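Local coordinates for protein probable transcriptional regulator PhnF (Escherichia coli, PDB 2FA1) that is probably a GntR/HutC-family transcriptional regulator, encoded in an operon for alkylphosphonate uptake and C-P lyase, seen here as its C-terminal effector-binding domain, at residues 35-39 and 40-44; 147-151 and 152-156. All blocks are in the same frame, centred on the assembly; numbering follows the deposited sequence. Where two conformers were deposited one is given.

In the fold
Both contacts are local turns of the chain within the UTRA domain, the C-terminal signalling domain of this regulator. Contact 1 comes first and ends helix 34-40, in the connection between strands 23-31 and 47-57. Contact 2 comes later and turns the chain from strand 143-150 into strand 154-159. Their centres lie about 26 Å apart, on opposite sides of the chain's centre, and their nearest atoms are about 9 Å apart. Strand 143-150 links them: it belongs to the six-stranded antiparallel sheet, its Tyr144 packs against the helix of contact 1, and its last residues enter contact 2. Both contacts also touch the second subunit, so each borders the dimer interface.

Contact 1 (35-39 and 40-44)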
loop_
_atom_site.group_PDB
_atom_site.type_symbol
_atom_site.label_atom_id
_atom_site.label_comp_id
_atom_site.label_asym_id
_atom_site.label_seq_id
_atom_site.Cartn_x
_atom_site.Cartn_y
_atom_site.Cartn_z
ATOM N N HIS A 35 3.713 2.226 -21.264
ATOM C CA HIS A 35 3.097 2.356 -19.908
ATOM C C HIS A 35 2.986 3.812 -19.495
ATOM O O HIS A 35 1.960 4.217 -18.903
ATOM C CB HIS A 35 3.681 1.373 -18.781
ATOM C CG HIS A 35 4.768 1.917 -17.856
ATOM N ND1 HIS A 35 4.670 1.861 -16.469
ATOM C CD2 HIS A 35 6.026 2.365 -18.109
ATOM C CE1 HIS A 35 5.776 2.347 -15.922
ATOM N NE2 HIS A 35 6.613 2.669 -16.898
ATOM N N VAL A 36 4.042 4.567 -19.769
ATOM C CA VAL A 36 4.040 5.982 -19.388
ATOM C C VAL A 36 2.974 6.774 -20.201
ATOM O O VAL A 36 2.195 7.595 -19.644
ATOM C CB VAL A 36 5.437 6.643 -19.543
ATOM C CG1 VAL A 36 5.348 8.202 -19.380
ATOM C CG2 VAL A 36 6.416 6.070 -18.537
ATOM N N ALA A 37 2.996 6.579 -21.493
ATOM C CA ALA A 37 1.965 7.196 -22.383
ATOM C C ALA A 37 0.514 6.819 -21.987
ATOM O O ALA A 37 -0.391 7.695 -21.899
ATOM C CB ALA A 37 2.264 6.843 -23.821
ATOM N N ASP A 38 0.258 5.534 -21.683
ATOM C CA ASP A 38 -1.069 5.165 -21.150
ATOM C C ASP A 38 -1.434 5.835 -19.896
ATOM O O ASP A 38 -2.528 6.262 -19.729
ATOM C CB ASP A 38 -1.181 3.661 -20.853
ATOM C CG ASP A 38 -1.581 2.824 -22.092
ATOM O OD1 ASP A 38 -2.207 3.396 -23.040
ATOM O OD2 ASP A 38 -1.218 1.623 -22.117
ATOM N N ALA A 39 -0.499 5.944 -18.945
ATOM C CA ALA A 39 -0.816 6.579 -17.728
ATOM C C ALA A 39 -1.185 8.082 -17.894
ATOM O O ALA A 39 -2.041 8.588 -17.176
ATOM C CB ALA A 39 0.419 6.424 -16.807
ATOM N N LEU A 40 -0.407 8.764 -18.749
ATOM C CA LEU A 40 -0.494 10.233 -18.956
ATOM C C LEU A 40 -1.577 10.533 -19.977
ATOM O O LEU A 40 -1.886 11.701 -20.197
ATOM C CB LEU A 40 0.831 10.757 -19.520
ATOM C CG LEU A 40 1.840 10.878 -18.330
ATOM C CD1 LEU A 40 3.192 11.252 -18.930
ATOM C CD2 LEU A 40 1.411 11.761 -17.273
ATOM N N GLY A 41 -2.126 9.480 -20.570
ATOM C CA GLY A 41 -3.151 9.646 -21.640
ATOM C C GLY A 41 -2.650 10.408 -22.855
ATOM O O GLY A 41 -3.419 11.263 -23.392
ATOM N N ILE A 42 -1.434 10.080 -23.317
ATOM C CA ILE A 42 -0.758 10.629 -24.489
ATOM C C ILE A 42 -0.356 9.533 -25.455
ATOM O O ILE A 42 -0.536 8.354 -25.180
ATOM C CB ILE A 42 0.484 11.535 -24.118
ATOM C CG1 ILE A 42 1.554 10.685 -23.328
ATOM C CG2 ILE A 42 0.011 12.727 -23.247
ATOM C CD1 ILE A 42 2.947 11.290 -23.301
ATOM N N THR A 43 0.227 9.899 -26.595
ATOM C CA THR A 43 0.611 8.920 -27.584
ATOM C C THR A 43 1.968 8.364 -27.248
ATOM O O THR A 43 2.888 9.135 -26.943
ATOM C CB THR A 43 0.627 9.565 -29.017
ATOM O OG1 THR A 43 -0.637 10.187 -29.257
ATOM C CG2 THR A 43 0.855 8.511 -30.079
ATOM N N GLU A 44 2.099 7.031 -27.306
ATOM C CA GLU A 44 3.419 6.418 -27.147
ATOM C C GLU A 44 4.436 7.067 -28.058
ATOM O O GLU A 44 4.145 7.287 -29.243
ATOM C CB GLU A 44 3.356 4.916 -27.436
ATOM C CG GLU A 44 4.722 4.287 -27.480
ATOM C CD GLU A 44 4.652 2.786 -27.340
ATOM O OE1 GLU A 44 3.513 2.280 -27.206
ATOM O OE2 GLU A 44 5.731 2.133 -27.372
HETATM O O HOH W 1 -1.128 5.572 -25.334
#
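Ala37 and Ile42 meet where helix 34-40 ends and the chain turns back. The Ile42 N-H reaches over to the carbonyl of Ala37, with Ile42 N 3.0 Å from Ala37 O and a fairly straight bond (164°). The donor is tilted from the carbonyl plane. Side chains close the same turn. Ile42 CG1 sits between its own backbone N and carbonyl carbon (chi1 61°). This lays it alongside Ala37, 3.6 Å from Ala37 CA. The methyl of Ala37 also touches the backbone beyond the turn, with Ala37 CB 3.5 Å from Glu44 N.

An i to i+4 bond runs from Leu40 N to Val36 O, at 3.0 Å. The Val36 and Leu40 side chains lie side by side and point the same way, with Val36 CG1 3.8 Å from Leu40 CD1. Val36 has CG1 anti to its backbone N (chi1 170°), which carries that methyl toward Leu40. Both residues are buried and pack on Tyr144 of strand 143-150. Leu40 also touches Val48 of strand 47-57, and so does Ile42. This is the tight side.

The other side is looser. Asp38 and Gly41 are exposed, and the bond from Gly41 N to Asp38 O is weak, at 3.4 Å. A water bridges the two segments: the water oxygen lies 2.8 Å from Ile42 O, to which it donates, and it donates weakly to Asp38 OD1. Asp38 also packs on Asn4 of the second subunit.

Gly41 has positive phi, a backbone shape that glycine adopts readily. It is the C-prime residue, and the Ile42-to-Ala37 bond with the weak Gly41-to-Asp38 bond makes the Schellman motif that ends the helix.

Contact 2 (147-151 and 152-156); sequences SLTRA and DMIEF
The Arg150 guanidinium meets the Asp152 carboxylate at its edge, and the two planes are only 17° apart. The grip is side-on. Arg150 NE donates to Asp152 OD1 at 3.0 Å, and Arg150 NH2 donates to Asp152 OD2 at 2.7 Å and 172°. Both oxygens are met on their syn sides. This two-bond salt bridge limits rotation of both groups. Asp152 CG stands between its own backbone N and carbonyl carbon (chi1 64°), which turns the carboxylate back toward Arg150. In the Thr149 conformer given, one of two deposited, Thr149 OG1 meets the Phe156 ring obliquely, 3.7 Å from Phe156 CE2, and Thr149 CG2 touches Ile154 CD1.

The backbone closes the turn. Arg150 O accepts from two amides: Ile154 N nearly in line with the carbonyl, and Met153 N from above its plane. Glu155 makes salt bridges to Arg104 and Arg130 of the second subunit. Phe156 pairs there in an antiparallel ladder. The arrangement is a type I beta turn over Arg150 to Met153, with Ala151 and Asp152 at its corners, leading from the six-stranded sheet of the UTRA domain into the strand that extends a sheet across the dimer.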
loop_
_atom_site.group_PDB
_atom_site.type_symbol
_atom_site.label_atom_id
_atom_site.label_comp_id
_atom_site.label_asym_id
_atom_site.label_seq_id
_atom_site.Cartn_x
_atom_site.Cartn_y
_atom_site.Cartn_z
ATOM N N SER A 147 7.336 4.575 -7.779
ATOM C CA SER A 147 8.274 4.518 -6.654
ATOM C C SER A 147 8.652 3.065 -6.455
ATOM O O SER A 147 7.774 2.181 -6.444
ATOM C CB SER A 147 7.484 4.960 -5.401
ATOM O OG SER A 147 8.318 5.027 -4.302
ATOM N N LEU A 148 9.930 2.791 -6.207
ATOM C CA LEU A 148 10.363 1.415 -5.868
ATOM C C LEU A 148 11.163 1.575 -4.577
ATOM O O LEU A 148 12.080 2.394 -4.506
ATOM C CB LEU A 148 11.314 0.828 -6.948
ATOM C CG LEU A 148 10.688 0.699 -8.330
ATOM C CD1 LEU A 148 11.851 0.247 -9.161
ATOM C CD2 LEU A 148 9.664 -0.326 -8.191
ATOM N N THR A 149 10.667 0.924 -3.507
ATOM C CA THR A 149 11.236 1.053 -2.182
ATOM C C THR A 149 11.591 -0.274 -1.587
ATOM O O THR A 149 10.814 -1.195 -1.582
ATOM C CB THR A 149 10.267 1.630 -1.151
ATOM O OG1 THR A 149 8.995 0.921 -1.207
ATOM C CG2 THR A 149 9.998 3.103 -1.314
ATOM N N ARG A 150 12.769 -0.337 -0.989
ATOM C CA ARG A 150 13.202 -1.597 -0.384
ATOM C C ARG A 150 12.218 -1.944 0.744
ATOM O O ARG A 150 12.016 -1.195 1.718
ATOM C CB ARG A 150 14.608 -1.333 0.283
ATOM C CG ARG A 150 15.765 -1.419 -0.761
ATOM C CD ARG A 150 17.105 -1.262 0.044
ATOM N NE ARG A 150 17.318 -2.380 0.998
ATOM C CZ ARG A 150 18.531 -2.734 1.448
ATOM N NH1 ARG A 150 19.660 -2.202 0.960
ATOM N NH2 ARG A 150 18.655 -3.780 2.302
ATOM N N ALA A 151 11.554 -3.086 0.582
ATOM C CA ALA A 151 10.555 -3.424 1.552
ATOM C C ALA A 151 11.143 -3.856 2.885
ATOM O O ALA A 151 10.414 -3.874 3.894
ATOM C CB ALA A 151 9.674 -4.517 0.981
ATOM N N ASP A 152 12.452 -4.186 2.908
ATOM C CA ASP A 152 13.061 -4.431 4.198
ATOM C C ASP A 152 13.348 -3.180 5.041
ATOM O O ASP A 152 13.771 -3.339 6.211
ATOM C CB ASP A 152 14.291 -5.347 4.072
ATOM C CG ASP A 152 15.423 -4.737 3.273
ATOM O OD1 ASP A 152 15.173 -3.761 2.570
ATOM O OD2 ASP A 152 16.577 -5.260 3.282
ATOM N N MET A 153 13.090 -1.978 4.520
ATOM C CA MET A 153 13.476 -0.730 5.167
ATOM C C MET A 153 12.349 0.318 5.268
ATOM O O MET A 153 12.384 1.291 6.043
ATOM C CB MET A 153 14.688 -0.147 4.423
ATOM C CG MET A 153 15.914 -1.026 4.484
ATOM S SD MET A 153 16.674 -0.960 6.125
ATOM C CE MET A 153 16.668 0.783 6.260
ATOM N N ILE A 154 11.318 0.147 4.469
ATOM C CA ILE A 154 10.217 1.152 4.522
ATOM C C ILE A 154 8.848 0.504 4.513
ATOM O O ILE A 154 8.654 -0.435 3.715
ATOM C CB ILE A 154 10.330 2.146 3.340
ATOM C CG1 ILE A 154 11.469 3.178 3.500
ATOM C CG2 ILE A 154 9.026 2.986 3.211
ATOM C CD1 ILE A 154 11.836 3.888 2.164
ATOM N N GLU A 155 7.953 0.971 5.427
ATOM C CA GLU A 155 6.527 0.614 5.450
ATOM C C GLU A 155 5.721 1.896 5.185
ATOM O O GLU A 155 6.158 3.016 5.526
ATOM C CB GLU A 155 6.221 -0.039 6.824
ATOM C CG GLU A 155 4.728 -0.086 7.215
ATOM C CD GLU A 155 4.492 -0.920 8.471
ATOM O OE1 GLU A 155 5.023 -0.510 9.527
ATOM O OE2 GLU A 155 3.764 -1.965 8.444
ATOM N N PHE A 156 4.584 1.767 4.521
ATOM C CA PHE A 156 3.755 2.933 4.215
ATOM C C PHE A 156 2.658 3.048 5.213
ATOM O O PHE A 156 2.116 2.045 5.643
ATOM C CB PHE A 156 3.143 2.843 2.826
ATOM C CG PHE A 156 4.161 3.081 1.705
ATOM C CD1 PHE A 156 4.481 4.372 1.346
ATOM C CD2 PHE A 156 4.722 1.998 1.008
ATOM C CE1 PHE A 156 5.487 4.600 0.324
ATOM C CE2 PHE A 156 5.687 2.196 0.004
ATOM C CZ PHE A 156 6.039 3.494 -0.349
HETATM O O HOH W 2 7.769 -3.230 3.821
#